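Local coordinates for protein TodX (Pseudomonas putida, PDB 3BS0) that probably carries toluene and related aromatic hydrocarbons across the bacterial outer membrane, as a member of the FadL family of transport channels, at residues A[46-51]-A[82-87]; A[26-31]-A[98-103]; A[50-55]-A[423-428]; A[349-354]-A[381-386]. All coordinates share one frame; numbering follows the deposited sequence.

Contact 1: residues A[46-51]-A[82-87]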
loop_
_atom_site.group_PDB
_atom_site.type_symbol
_atom_site.label_atom_id
_atom_site.label_comp_id
_atom_site.label_asym_id
_atom_site.label_seq_id
_atom_site.Cartn_x
_atom_site.Cartn_y
_atom_site.Cartn_z
ATOM N N PHE A 46 12.737 -20.461 -5.841
ATOM C CA PHE A 46 11.934 -20.375 -4.637
ATOM C C PHE A 46 12.302 -19.058 -3.949
ATOM O O PHE A 46 13.491 -18.777 -3.765
ATOM C CB PHE A 46 12.224 -21.544 -3.693
ATOM C CG PHE A 46 11.584 -21.381 -2.355
ATOM C CD1 PHE A 46 10.247 -21.699 -2.169
ATOM C CD2 PHE A 46 12.287 -20.809 -1.305
ATOM C CE1 PHE A 46 9.616 -21.449 -0.966
ATOM C CE2 PHE A 46 11.663 -20.557 -0.099
ATOM C CZ PHE A 46 10.320 -20.878 0.067
ATOM N N GLU A 47 11.308 -18.252 -3.572
ATOM C CA GLU A 47 11.608 -16.971 -2.913
ATOM C C GLU A 47 10.889 -16.719 -1.594
ATOM O O GLU A 47 9.684 -16.930 -1.471
ATOM C CB GLU A 47 11.359 -15.790 -3.863
ATOM C CG GLU A 47 12.621 -15.308 -4.590
ATOM C CD GLU A 47 12.396 -14.024 -5.397
ATOM O OE1 GLU A 47 11.928 -13.024 -4.809
ATOM O OE2 GLU A 47 12.694 -14.016 -6.612
ATOM N N LEU A 48 11.660 -16.251 -0.613
ATOM C CA LEU A 48 11.169 -15.971 0.731
ATOM C C LEU A 48 11.625 -14.619 1.236
ATOM O O LEU A 48 12.827 -14.341 1.281
ATOM C CB LEU A 48 11.654 -17.055 1.691
ATOM C CG LEU A 48 10.551 -18.038 2.068
ATOM C CD1 LEU A 48 11.151 -19.246 2.754
ATOM C CD2 LEU A 48 9.548 -17.328 2.987
ATOM N N GLY A 49 10.665 -13.781 1.634
ATOM C CA GLY A 49 11.008 -12.452 2.119
ATOM C C GLY A 49 10.123 -11.802 3.169
ATOM O O GLY A 49 9.001 -12.223 3.425
ATOM N N LEU A 50 10.657 -10.740 3.768
ATOM C CA LEU A 50 9.970 -9.989 4.801
ATOM C C LEU A 50 9.955 -8.494 4.521
ATOM O O LEU A 50 10.992 -7.873 4.315
ATOM C CB LEU A 50 10.647 -10.248 6.134
ATOM C CG LEU A 50 10.577 -11.697 6.588
ATOM C CD1 LEU A 50 11.654 -11.938 7.617
ATOM C CD2 LEU A 50 9.203 -11.993 7.159
ATOM N N ASP A 51 8.762 -7.916 4.535
ATOM C CA ASP A 51 8.582 -6.490 4.284
ATOM C C ASP A 51 8.275 -5.773 5.601
ATOM O O ASP A 51 7.397 -6.210 6.349
ATOM C CB ASP A 51 7.413 -6.301 3.310
ATOM C CG ASP A 51 7.529 -5.042 2.477
ATOM O OD1 ASP A 51 7.342 -3.931 3.021
ATOM O OD2 ASP A 51 7.810 -5.165 1.267
ATOM N N PRO A 82 5.104 -11.212 5.170
ATOM C CA PRO A 82 5.907 -12.281 4.582
ATOM C C PRO A 82 5.670 -12.346 3.071
ATOM O O PRO A 82 4.653 -11.844 2.569
ATOM C CB PRO A 82 5.382 -13.514 5.293
ATOM C CG PRO A 82 3.903 -13.212 5.378
ATOM C CD PRO A 82 3.903 -11.758 5.834
ATOM N N GLN A 83 6.612 -12.949 2.347
ATOM C CA GLN A 83 6.462 -13.073 0.908
ATOM C C GLN A 83 7.044 -14.402 0.463
ATOM O O GLN A 83 8.250 -14.640 0.551
ATOM C CB GLN A 83 7.129 -11.893 0.200
ATOM C CG GLN A 83 7.145 -10.622 1.068
ATOM C CD GLN A 83 6.987 -9.336 0.278
ATOM O OE1 GLN A 83 7.755 -9.060 -0.652
ATOM N NE2 GLN A 83 5.986 -8.533 0.649
ATOM N N LEU A 84 6.142 -15.281 0.031
ATOM C CA LEU A 84 6.483 -16.610 -0.457
ATOM C C LEU A 84 6.099 -16.725 -1.928
ATOM O O LEU A 84 5.064 -16.222 -2.352
ATOM C CB LEU A 84 5.723 -17.660 0.336
ATOM C CG LEU A 84 6.435 -18.264 1.531
ATOM C CD1 LEU A 84 5.402 -18.797 2.508
ATOM C CD2 LEU A 84 7.370 -19.362 1.057
ATOM N N SER A 85 6.939 -17.384 -2.712
ATOM C CA SER A 85 6.642 -17.549 -4.128
ATOM C C SER A 85 7.592 -18.520 -4.785
ATOM O O SER A 85 8.754 -18.673 -4.371
ATOM C CB SER A 85 6.694 -16.202 -4.860
ATOM O OG SER A 85 8.008 -15.679 -4.914
ATOM N N TYR A 86 7.078 -19.178 -5.814
ATOM C CA TYR A 86 7.847 -20.155 -6.563
ATOM C C TYR A 86 7.600 -19.979 -8.058
ATOM O O TYR A 86 6.461 -19.823 -8.501
ATOM C CB TYR A 86 7.431 -21.562 -6.129
ATOM C CG TYR A 86 8.255 -22.671 -6.721
ATOM C CD1 TYR A 86 9.541 -22.932 -6.262
ATOM C CD2 TYR A 86 7.737 -23.480 -7.731
ATOM C CE1 TYR A 86 10.292 -23.980 -6.790
ATOM C CE2 TYR A 86 8.475 -24.530 -8.272
ATOM C CZ TYR A 86 9.749 -24.782 -7.798
ATOM O OH TYR A 86 10.469 -25.846 -8.316
ATOM N N VAL A 87 8.678 -19.999 -8.828
ATOM C CA VAL A 87 8.597 -19.872 -10.270
ATOM C C VAL A 87 9.246 -21.093 -10.906
ATOM O O VAL A 87 10.370 -21.463 -10.569
ATOM C CB VAL A 87 9.299 -18.601 -10.744
ATOM C CG1 VAL A 87 9.455 -18.634 -12.265
ATOM C CG2 VAL A 87 8.490 -17.381 -10.316
#

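Contact 2: residues A[26-31]-A[98-103]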
loop_
_atom_site.group_PDB
_atom_site.type_symbol
_atom_site.label_atom_id
_atom_site.label_comp_id
_atom_site.label_asym_id
_atom_site.label_seq_id
_atom_site.Cartn_x
_atom_site.Cartn_y
_atom_site.Cartn_z
ATOM N N GLY A 26 12.948 -10.809 -10.121
ATOM C CA GLY A 26 12.747 -11.921 -9.221
ATOM C C GLY A 26 11.321 -12.398 -9.294
ATOM O O GLY A 26 10.580 -11.984 -10.183
ATOM N N ASN A 27 10.925 -13.257 -8.363
ATOM C CA ASN A 27 9.572 -13.789 -8.359
ATOM C C ASN A 27 8.469 -12.734 -8.237
ATOM O O ASN A 27 7.343 -12.971 -8.673
ATOM C CB ASN A 27 9.431 -14.826 -7.251
ATOM C CG ASN A 27 10.160 -16.115 -7.571
ATOM O OD1 ASN A 27 10.903 -16.198 -8.549
ATOM N ND2 ASN A 27 9.948 -17.133 -6.745
ATOM N N ALA A 28 8.792 -11.567 -7.677
ATOM C CA ALA A 28 7.796 -10.499 -7.511
ATOM C C ALA A 28 7.262 -9.955 -8.841
ATOM O O ALA A 28 6.226 -9.293 -8.877
ATOM C CB ALA A 28 8.376 -9.366 -6.684
ATOM N N ALA A 29 7.965 -10.234 -9.939
ATOM C CA ALA A 29 7.515 -9.776 -11.247
ATOM C C ALA A 29 6.113 -10.312 -11.483
ATOM O O ALA A 29 5.409 -9.858 -12.380
ATOM C CB ALA A 29 8.445 -10.267 -12.330
ATOM N N LEU A 30 5.709 -11.279 -10.666
ATOM C CA LEU A 30 4.385 -11.864 -10.792
ATOM C C LEU A 30 3.288 -10.804 -10.639
ATOM O O LEU A 30 2.143 -11.032 -11.038
ATOM C CB LEU A 30 4.204 -12.989 -9.762
ATOM C CG LEU A 30 4.801 -14.357 -10.129
ATOM C CD1 LEU A 30 4.829 -15.280 -8.930
ATOM C CD2 LEU A 30 3.968 -14.975 -11.245
ATOM N N ILE A 31 3.641 -9.646 -10.081
ATOM C CA ILE A 31 2.690 -8.548 -9.898
ATOM C C ILE A 31 3.048 -7.367 -10.791
ATOM O O ILE A 31 2.166 -6.691 -11.348
ATOM C CB ILE A 31 2.712 -7.984 -8.486
ATOM C CG1 ILE A 31 2.427 -9.075 -7.462
ATOM C CG2 ILE A 31 1.683 -6.860 -8.390
ATOM C CD1 ILE A 31 2.767 -8.640 -6.051
ATOM N N GLY A 98 2.427 -17.311 -5.808
ATOM C CA GLY A 98 2.991 -16.768 -4.591
ATOM C C GLY A 98 1.985 -15.998 -3.762
ATOM O O GLY A 98 0.877 -15.712 -4.208
ATOM N N LEU A 99 2.375 -15.659 -2.543
ATOM C CA LEU A 99 1.532 -14.901 -1.625
ATOM C C LEU A 99 2.332 -13.642 -1.268
ATOM O O LEU A 99 3.467 -13.725 -0.780
ATOM C CB LEU A 99 1.260 -15.739 -0.368
ATOM C CG LEU A 99 0.816 -17.193 -0.618
ATOM C CD1 LEU A 99 1.245 -18.067 0.540
ATOM C CD2 LEU A 99 -0.699 -17.266 -0.811
ATOM N N PHE A 100 1.767 -12.472 -1.527
ATOM C CA PHE A 100 2.490 -11.256 -1.221
ATOM C C PHE A 100 1.757 -10.339 -0.278
ATOM O O PHE A 100 0.864 -9.590 -0.675
ATOM C CB PHE A 100 2.862 -10.521 -2.506
ATOM C CG PHE A 100 3.866 -11.261 -3.338
ATOM C CD1 PHE A 100 3.464 -12.279 -4.184
ATOM C CD2 PHE A 100 5.228 -10.992 -3.213
ATOM C CE1 PHE A 100 4.397 -13.020 -4.890
ATOM C CE2 PHE A 100 6.171 -11.731 -3.914
ATOM C CZ PHE A 100 5.755 -12.747 -4.752
ATOM N N VAL A 101 2.177 -10.427 0.983
ATOM C CA VAL A 101 1.644 -9.655 2.095
ATOM C C VAL A 101 2.230 -8.254 2.101
ATOM O O VAL A 101 3.381 -8.047 1.720
ATOM C CB VAL A 101 1.995 -10.331 3.442
ATOM C CG1 VAL A 101 1.586 -9.441 4.606
ATOM C CG2 VAL A 101 1.306 -11.696 3.541
ATOM N N SER A 102 1.430 -7.287 2.538
ATOM C CA SER A 102 1.891 -5.915 2.605
ATOM C C SER A 102 0.948 -5.020 3.385
ATOM O O SER A 102 -0.251 -5.269 3.453
ATOM C CB SER A 102 2.059 -5.346 1.195
ATOM O OG SER A 102 0.815 -5.298 0.515
ATOM N N SER A 103 1.514 -3.986 3.990
ATOM C CA SER A 103 0.734 -3.006 4.713
ATOM C C SER A 103 0.555 -1.927 3.661
ATOM O O SER A 103 1.175 -1.986 2.598
ATOM C CB SER A 103 1.525 -2.441 5.886
ATOM O OG SER A 103 1.580 -1.022 5.819
#

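Contact 3: residues A[50-55]-A[423-428]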
loop_
_atom_site.group_PDB
_atom_site.type_symbol
_atom_site.label_atom_id
_atom_site.label_comp_id
_atom_site.label_asym_id
_atom_site.label_seq_id
_atom_site.Cartn_x
_atom_site.Cartn_y
_atom_site.Cartn_z
ATOM N N LEU A 50 10.657 -10.740 3.768
ATOM C CA LEU A 50 9.970 -9.989 4.801
ATOM C C LEU A 50 9.955 -8.494 4.521
ATOM O O LEU A 50 10.992 -7.873 4.315
ATOM C CB LEU A 50 10.647 -10.248 6.134
ATOM C CG LEU A 50 10.577 -11.697 6.588
ATOM C CD1 LEU A 50 11.654 -11.938 7.617
ATOM C CD2 LEU A 50 9.203 -11.993 7.159
ATOM N N ASP A 51 8.762 -7.916 4.535
ATOM C CA ASP A 51 8.582 -6.490 4.284
ATOM C C ASP A 51 8.275 -5.773 5.601
ATOM O O ASP A 51 7.397 -6.210 6.349
ATOM C CB ASP A 51 7.413 -6.301 3.310
ATOM C CG ASP A 51 7.529 -5.042 2.477
ATOM O OD1 ASP A 51 7.342 -3.931 3.021
ATOM O OD2 ASP A 51 7.810 -5.165 1.267
ATOM N N VAL A 52 9.007 -4.697 5.896
ATOM C CA VAL A 52 8.762 -3.912 7.107
ATOM C C VAL A 52 8.613 -2.452 6.723
ATOM O O VAL A 52 9.508 -1.881 6.107
ATOM C CB VAL A 52 9.907 -3.993 8.139
ATOM C CG1 VAL A 52 9.335 -4.407 9.483
ATOM C CG2 VAL A 52 10.984 -4.950 7.685
ATOM N N VAL A 53 7.492 -1.852 7.112
ATOM C CA VAL A 53 7.216 -0.460 6.798
ATOM C C VAL A 53 7.126 0.464 8.007
ATOM O O VAL A 53 6.069 0.603 8.616
ATOM C CB VAL A 53 5.903 -0.330 6.002
ATOM C CG1 VAL A 53 5.707 1.119 5.548
ATOM C CG2 VAL A 53 5.923 -1.291 4.807
ATOM N N THR A 54 8.243 1.101 8.340
ATOM C CA THR A 54 8.306 2.046 9.447
ATOM C C THR A 54 7.612 3.323 8.977
ATOM O O THR A 54 7.664 3.652 7.798
ATOM C CB THR A 54 9.774 2.413 9.788
ATOM O OG1 THR A 54 10.467 1.254 10.266
ATOM C CG2 THR A 54 9.820 3.524 10.840
ATOM N N THR A 55 6.964 4.040 9.887
ATOM C CA THR A 55 6.297 5.293 9.524
ATOM C C THR A 55 6.443 6.360 10.597
ATOM O O THR A 55 6.224 6.090 11.782
ATOM C CB THR A 55 4.793 5.100 9.265
ATOM O OG1 THR A 55 4.594 4.564 7.950
ATOM C CG2 THR A 55 4.051 6.429 9.395
ATOM N N ILE A 423 10.274 4.987 5.992
ATOM C CA ILE A 423 11.384 4.097 5.604
ATOM C C ILE A 423 10.843 2.727 5.161
ATOM O O ILE A 423 9.748 2.328 5.547
ATOM C CB ILE A 423 12.357 3.860 6.791
ATOM C CG1 ILE A 423 13.113 5.153 7.132
ATOM C CG2 ILE A 423 13.337 2.766 6.455
ATOM C CD1 ILE A 423 13.904 5.079 8.436
ATOM N N ASN A 424 11.620 1.999 4.362
ATOM C CA ASN A 424 11.194 0.690 3.880
ATOM C C ASN A 424 12.281 -0.365 3.725
ATOM O O ASN A 424 13.206 -0.204 2.938
ATOM C CB ASN A 424 10.468 0.843 2.554
ATOM C CG ASN A 424 8.980 0.755 2.713
ATOM O OD1 ASN A 424 8.381 1.507 3.494
ATOM N ND2 ASN A 424 8.360 -0.173 1.980
ATOM N N ALA A 425 12.146 -1.459 4.463
ATOM C CA ALA A 425 13.109 -2.540 4.383
ATOM C C ALA A 425 12.449 -3.776 3.795
ATOM O O ALA A 425 11.366 -4.177 4.229
ATOM C CB ALA A 425 13.648 -2.850 5.757
ATOM N N VAL A 426 13.079 -4.365 2.784
ATOM C CA VAL A 426 12.562 -5.583 2.160
ATOM C C VAL A 426 13.762 -6.498 2.170
ATOM O O VAL A 426 14.887 -6.041 1.952
ATOM C CB VAL A 426 12.156 -5.403 0.668
ATOM C CG1 VAL A 426 11.406 -6.643 0.192
ATOM C CG2 VAL A 426 11.310 -4.163 0.483
ATOM N N VAL A 427 13.541 -7.778 2.432
ATOM C CA VAL A 427 14.651 -8.713 2.440
ATOM C C VAL A 427 14.173 -10.050 1.953
ATOM O O VAL A 427 13.071 -10.472 2.271
ATOM C CB VAL A 427 15.251 -8.896 3.847
ATOM C CG1 VAL A 427 16.498 -9.781 3.771
ATOM C CG2 VAL A 427 15.595 -7.548 4.439
ATOM N N SER A 428 14.992 -10.720 1.161
ATOM C CA SER A 428 14.579 -12.023 0.685
ATOM C C SER A 428 15.733 -12.952 0.360
ATOM O O SER A 428 16.812 -12.530 -0.068
ATOM C CB SER A 428 13.634 -11.887 -0.531
ATOM O OG SER A 428 14.204 -11.120 -1.573
#

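Contact 4: residues A[349-354]-A[381-386]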
loop_
_atom_site.group_PDB
_atom_site.type_symbol
_atom_site.label_atom_id
_atom_site.label_comp_id
_atom_site.label_asym_id
_atom_site.label_seq_id
_atom_site.Cartn_x
_atom_site.Cartn_y
_atom_site.Cartn_z
ATOM N N THR A 349 26.522 -7.325 -5.209
ATOM C CA THR A 349 26.017 -6.306 -6.109
ATOM C C THR A 349 25.632 -5.142 -5.223
ATOM O O THR A 349 25.438 -5.317 -4.017
ATOM C CB THR A 349 24.765 -6.774 -6.864
ATOM O OG1 THR A 349 25.099 -7.863 -7.734
ATOM C CG2 THR A 349 24.184 -5.632 -7.681
ATOM N N LEU A 350 25.548 -3.957 -5.813
ATOM C CA LEU A 350 25.161 -2.757 -5.084
ATOM C C LEU A 350 24.122 -2.051 -5.925
ATOM O O LEU A 350 24.329 -1.831 -7.118
ATOM C CB LEU A 350 26.368 -1.857 -4.840
ATOM C CG LEU A 350 27.403 -2.517 -3.924
ATOM C CD1 LEU A 350 28.559 -1.566 -3.694
ATOM C CD2 LEU A 350 26.761 -2.899 -2.593
ATOM N N ARG A 351 22.997 -1.726 -5.298
ATOM C CA ARG A 351 21.890 -1.066 -5.970
ATOM C C ARG A 351 21.504 0.230 -5.272
ATOM O O ARG A 351 21.743 0.397 -4.078
ATOM C CB ARG A 351 20.675 -1.994 -6.005
ATOM C CG ARG A 351 20.914 -3.274 -6.752
ATOM C CD ARG A 351 19.791 -4.283 -6.545
ATOM N NE ARG A 351 20.007 -5.454 -7.390
ATOM C CZ ARG A 351 20.153 -6.692 -6.939
ATOM N NH1 ARG A 351 20.099 -6.938 -5.638
ATOM N NH2 ARG A 351 20.376 -7.682 -7.789
ATOM N N ALA A 352 20.906 1.138 -6.037
ATOM C CA ALA A 352 20.456 2.420 -5.507
ATOM C C ALA A 352 19.536 3.082 -6.536
ATOM O O ALA A 352 19.647 2.816 -7.728
ATOM C CB ALA A 352 21.662 3.328 -5.195
ATOM N N GLY A 353 18.624 3.929 -6.075
ATOM C CA GLY A 353 17.722 4.572 -7.011
ATOM C C GLY A 353 16.929 5.745 -6.467
ATOM O O GLY A 353 17.118 6.183 -5.330
ATOM N N TYR A 354 16.015 6.240 -7.298
ATOM C CA TYR A 354 15.176 7.374 -6.948
ATOM C C TYR A 354 13.836 7.324 -7.679
ATOM O O TYR A 354 13.766 6.904 -8.835
ATOM C CB TYR A 354 15.897 8.671 -7.315
ATOM C CG TYR A 354 15.058 9.917 -7.136
ATOM C CD1 TYR A 354 14.691 10.355 -5.861
ATOM C CD2 TYR A 354 14.641 10.669 -8.239
ATOM C CE1 TYR A 354 13.934 11.522 -5.684
ATOM C CE2 TYR A 354 13.884 11.829 -8.079
ATOM C CZ TYR A 354 13.536 12.253 -6.797
ATOM O OH TYR A 354 12.808 13.409 -6.618
ATOM N N GLY A 381 20.021 -0.682 -2.369
ATOM C CA GLY A 381 19.889 -2.121 -2.381
ATOM C C GLY A 381 21.203 -2.853 -2.549
ATOM O O GLY A 381 22.168 -2.320 -3.091
ATOM N N GLY A 382 21.225 -4.092 -2.078
ATOM C CA GLY A 382 22.413 -4.902 -2.181
ATOM C C GLY A 382 22.062 -6.364 -2.345
ATOM O O GLY A 382 21.023 -6.819 -1.863
ATOM N N GLU A 383 22.928 -7.088 -3.047
ATOM C CA GLU A 383 22.746 -8.513 -3.278
ATOM C C GLU A 383 24.034 -9.234 -2.937
ATOM O O GLU A 383 25.121 -8.792 -3.294
ATOM C CB GLU A 383 22.378 -8.804 -4.738
ATOM C CG GLU A 383 22.330 -10.295 -5.062
ATOM C CD GLU A 383 21.883 -10.592 -6.486
ATOM O OE1 GLU A 383 22.532 -10.108 -7.436
ATOM O OE2 GLU A 383 20.881 -11.316 -6.665
ATOM N N TYR A 384 23.899 -10.337 -2.220
ATOM C CA TYR A 384 25.039 -11.153 -1.851
ATOM C C TYR A 384 24.559 -12.581 -2.038
ATOM O O TYR A 384 23.556 -12.991 -1.461
ATOM C CB TYR A 384 25.448 -10.905 -0.389
ATOM C CG TYR A 384 26.797 -11.494 -0.000
ATOM C CD1 TYR A 384 27.457 -11.070 1.156
ATOM C CD2 TYR A 384 27.430 -12.449 -0.804
ATOM C CE1 TYR A 384 28.716 -11.576 1.497
ATOM C CE2 TYR A 384 28.684 -12.961 -0.471
ATOM C CZ TYR A 384 29.324 -12.520 0.678
ATOM O OH TYR A 384 30.578 -13.009 0.995
ATOM N N ASP A 385 25.252 -13.334 -2.874
ATOM C CA ASP A 385 24.862 -14.712 -3.095
ATOM C C ASP A 385 26.006 -15.653 -2.766
ATOM O O ASP A 385 27.094 -15.547 -3.329
ATOM C CB ASP A 385 24.384 -14.899 -4.536
ATOM C CG ASP A 385 25.162 -14.069 -5.519
ATOM O OD1 ASP A 385 24.583 -13.706 -6.566
ATOM O OD2 ASP A 385 26.346 -13.786 -5.248
ATOM N N PHE A 386 25.747 -16.562 -1.833
ATOM C CA PHE A 386 26.740 -17.528 -1.389
ATOM C C PHE A 386 27.153 -18.497 -2.497
ATOM O O PHE A 386 28.327 -18.831 -2.618
ATOM C CB PHE A 386 26.207 -18.295 -0.174
ATOM C CG PHE A 386 25.708 -17.403 0.941
ATOM C CD1 PHE A 386 24.345 -17.293 1.204
ATOM C CD2 PHE A 386 26.600 -16.672 1.727
ATOM C CE1 PHE A 386 23.874 -16.475 2.230
ATOM C CE2 PHE A 386 26.136 -15.846 2.762
ATOM C CZ PHE A 386 24.767 -15.750 3.011
#

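Contact 1: residues A[46-51]-A[82-87]
Leu84 packs against both Leu48 and Phe46 on the outer face of the antiparallel pair formed by strands 46-51 and 82-87. Its CD2 lies 3.6 Å from CD2 of Leu48, the two leucines running side by side, and 3.5 Å from CZ of Phe46, whose ring passes it at a slant. Phe46 has CG anti to its backbone N (chi1 171°), which swings the ring beside its own carbonyl carbon and toward the leucines, while its CB sits at the edge of the Tyr86 ring. Toward the other end this face is looser: CD2 of Leu50 comes no closer to Pro82 than 4.2 Å, to CA, and both residues lie on the surface. The face bearing Glu47, Gln83 and Ser85 is packed as closely as the leucine cluster. Gly49 brings no side chain there, and CG of Gln83 lies 3.4 Å from Gly49 O; CB of Glu47 meets Ser85 OG at 3.5 Å. The polar ends of Glu47 and Ser85 are both held by Asn27. Between the faces, Glu47 N donates to Ser85 O at 2.7 Å, almost straight (165°). An apolar outer face backed by a polar inner one is typical of neighbouring strands in an outer-membrane beta barrel.

Contact 2: residues A[26-31]-A[98-103]
Phe100, on strand 98-103, presents its ring to the short 3-10 turn formed within 26-31, and the contact between the two segments is essentially apolar. Ile31 CD1 is the nearest group, 3.9 Å from Phe100 CG and 4.0 Å from Phe100 CB, so it rests at the root of the ring; the two side chains run past one another, pointing opposite ways. Phe100 carries CG anti to its carbonyl carbon (chi1 -67°), and the far end of the ring thereby reaches Ala28, whose CA is 4.1 Å from Phe100 CZ and whose CB is 4.3 Å from CE2. Farther along, Leu30 CD1 lies over the backbone of Gly98, 4.4 Å from its N, where the absence of a side chain lets the ring of Phe100 lie alongside. No hydrogen bond joins the two segments. The polar groups look elsewhere: Asn27 ND2 bonds to Gln45 O and Ser85 OG, and its backbone N to Glu47 OE2, while Leu30 O accepts a bond from Ser154 OG. Within the turn, Ile31 N bonds to Ala28 O at 2.9 Å. The turn belongs to the N-terminal part that, as in FadL, plugs the barrel; it lies against the inner side of strands 80-90, 93-108 and 129-143, with Phe100 also touching Gln83 and Ser85, Leu30 touching Pro138, and Ile31 touching Arg136.

Contact 3: residues A[50-55]-A[423-428]
Val53 and Asn424 stand side by side and point the same way, so that both methyls of the valine lie along the amide of the asparagine. On the same face, Asp51 slants across the same amide with its carboxylate plane turned 76° from it, the two groups nearly perpendicular. Its OD2 comes up to the branched end of Val426, 3.7 Å from CG2, an apolar flank for a charged group whose long, weak ion pair is with Arg14 of the helix 11-15. These residues look into the interior of the barrel, and the pairing itself closes it: strand 44-60, the first of the barrel, meets the last, 417-433, in antiparallel register, as in FadL. On the outward face Val52 turns CG2 to Ala425 CB at 3.9 Å, while Leu50 and Val427 follow on the same surface. Beneath this pair the backbone bonds are nearly straight: Val52 N reaches Ala425 O at 2.9 Å, its angle at the hydrogen 168°, and Ala425 N returns a bond to Val52 O at 3.1 Å. At Thr54 and Ile423 the pairing is loose, and the bond from Thr54 N to Ile423 O, 3.4 Å long, is weak.

Contact 4: residues A[349-354]-A[381-386]
Arg351 and Glu383 reach each other through extended chains: the arginine leaves the backbone with CG anti to its carbonyl carbon (chi1 -61°), the glutamate with CG opposite its own N (chi1 174°), and both then run on nearly straight until their ends cross. NH2 of Arg351 and OE1 of Glu383 form a salt bridge at 3.3 Å whose hydrogen bond is long and weak; the guanidinium and carboxylate planes are turned 63° apart. Glu383 OE2 lies in the guanidinium plane at its edge. The same OE1 receives a second weak bond from Thr349 OG1, 3.4 Å away, while the CG2 methyl of Thr349 sits 4.1 Å above one face of the guanidinium, toward its rim. One carboxylate oxygen is thus shared by a charged and a neutral donor, which probably steadies the glutamate's negative charge. Behind these side chains the antiparallel strands are joined by backbone bonds: Thr349 N to Glu383 O at 2.8 Å, Glu383 N to Thr349 O at 3.2 Å and Gly381 N to Arg351 O at 2.7 Å. Gly381, opposite Arg351, has no side chain to meet the arginine's CB. Leu350 turns to the other face, on the barrel's surface. The pair lies between strands 333-343 and 390-405 in the barrel wall. On its inner side Arg351 packs on Ile12 and Ala15 of the helix 11-15 and makes a weak bond to Asn393 of strand 390-405, where Glu383 also has a long, weak ion pair with Arg391.

How the contacts relate
Following the chain from the N terminus, the loop of contact 2 opens first, at 26-31 in the part that fills the barrel. Contact 1 opens at 46-51 and closes at 82-87, wholly within that loop, which then ends at 98-103. Contact 3 starts on the same strand as contact 1, sharing Leu50 and Asp51, but its return partner, 423-428, lies near the C terminus; its loop therefore crosses that of contact 2 and encloses contact 4, which comes long after contacts 1 and 2 have closed. Contacts 1 and 4 join strands of the wall, contact 3 seals its seam, and contact 2 fastens the interior segment to that wall.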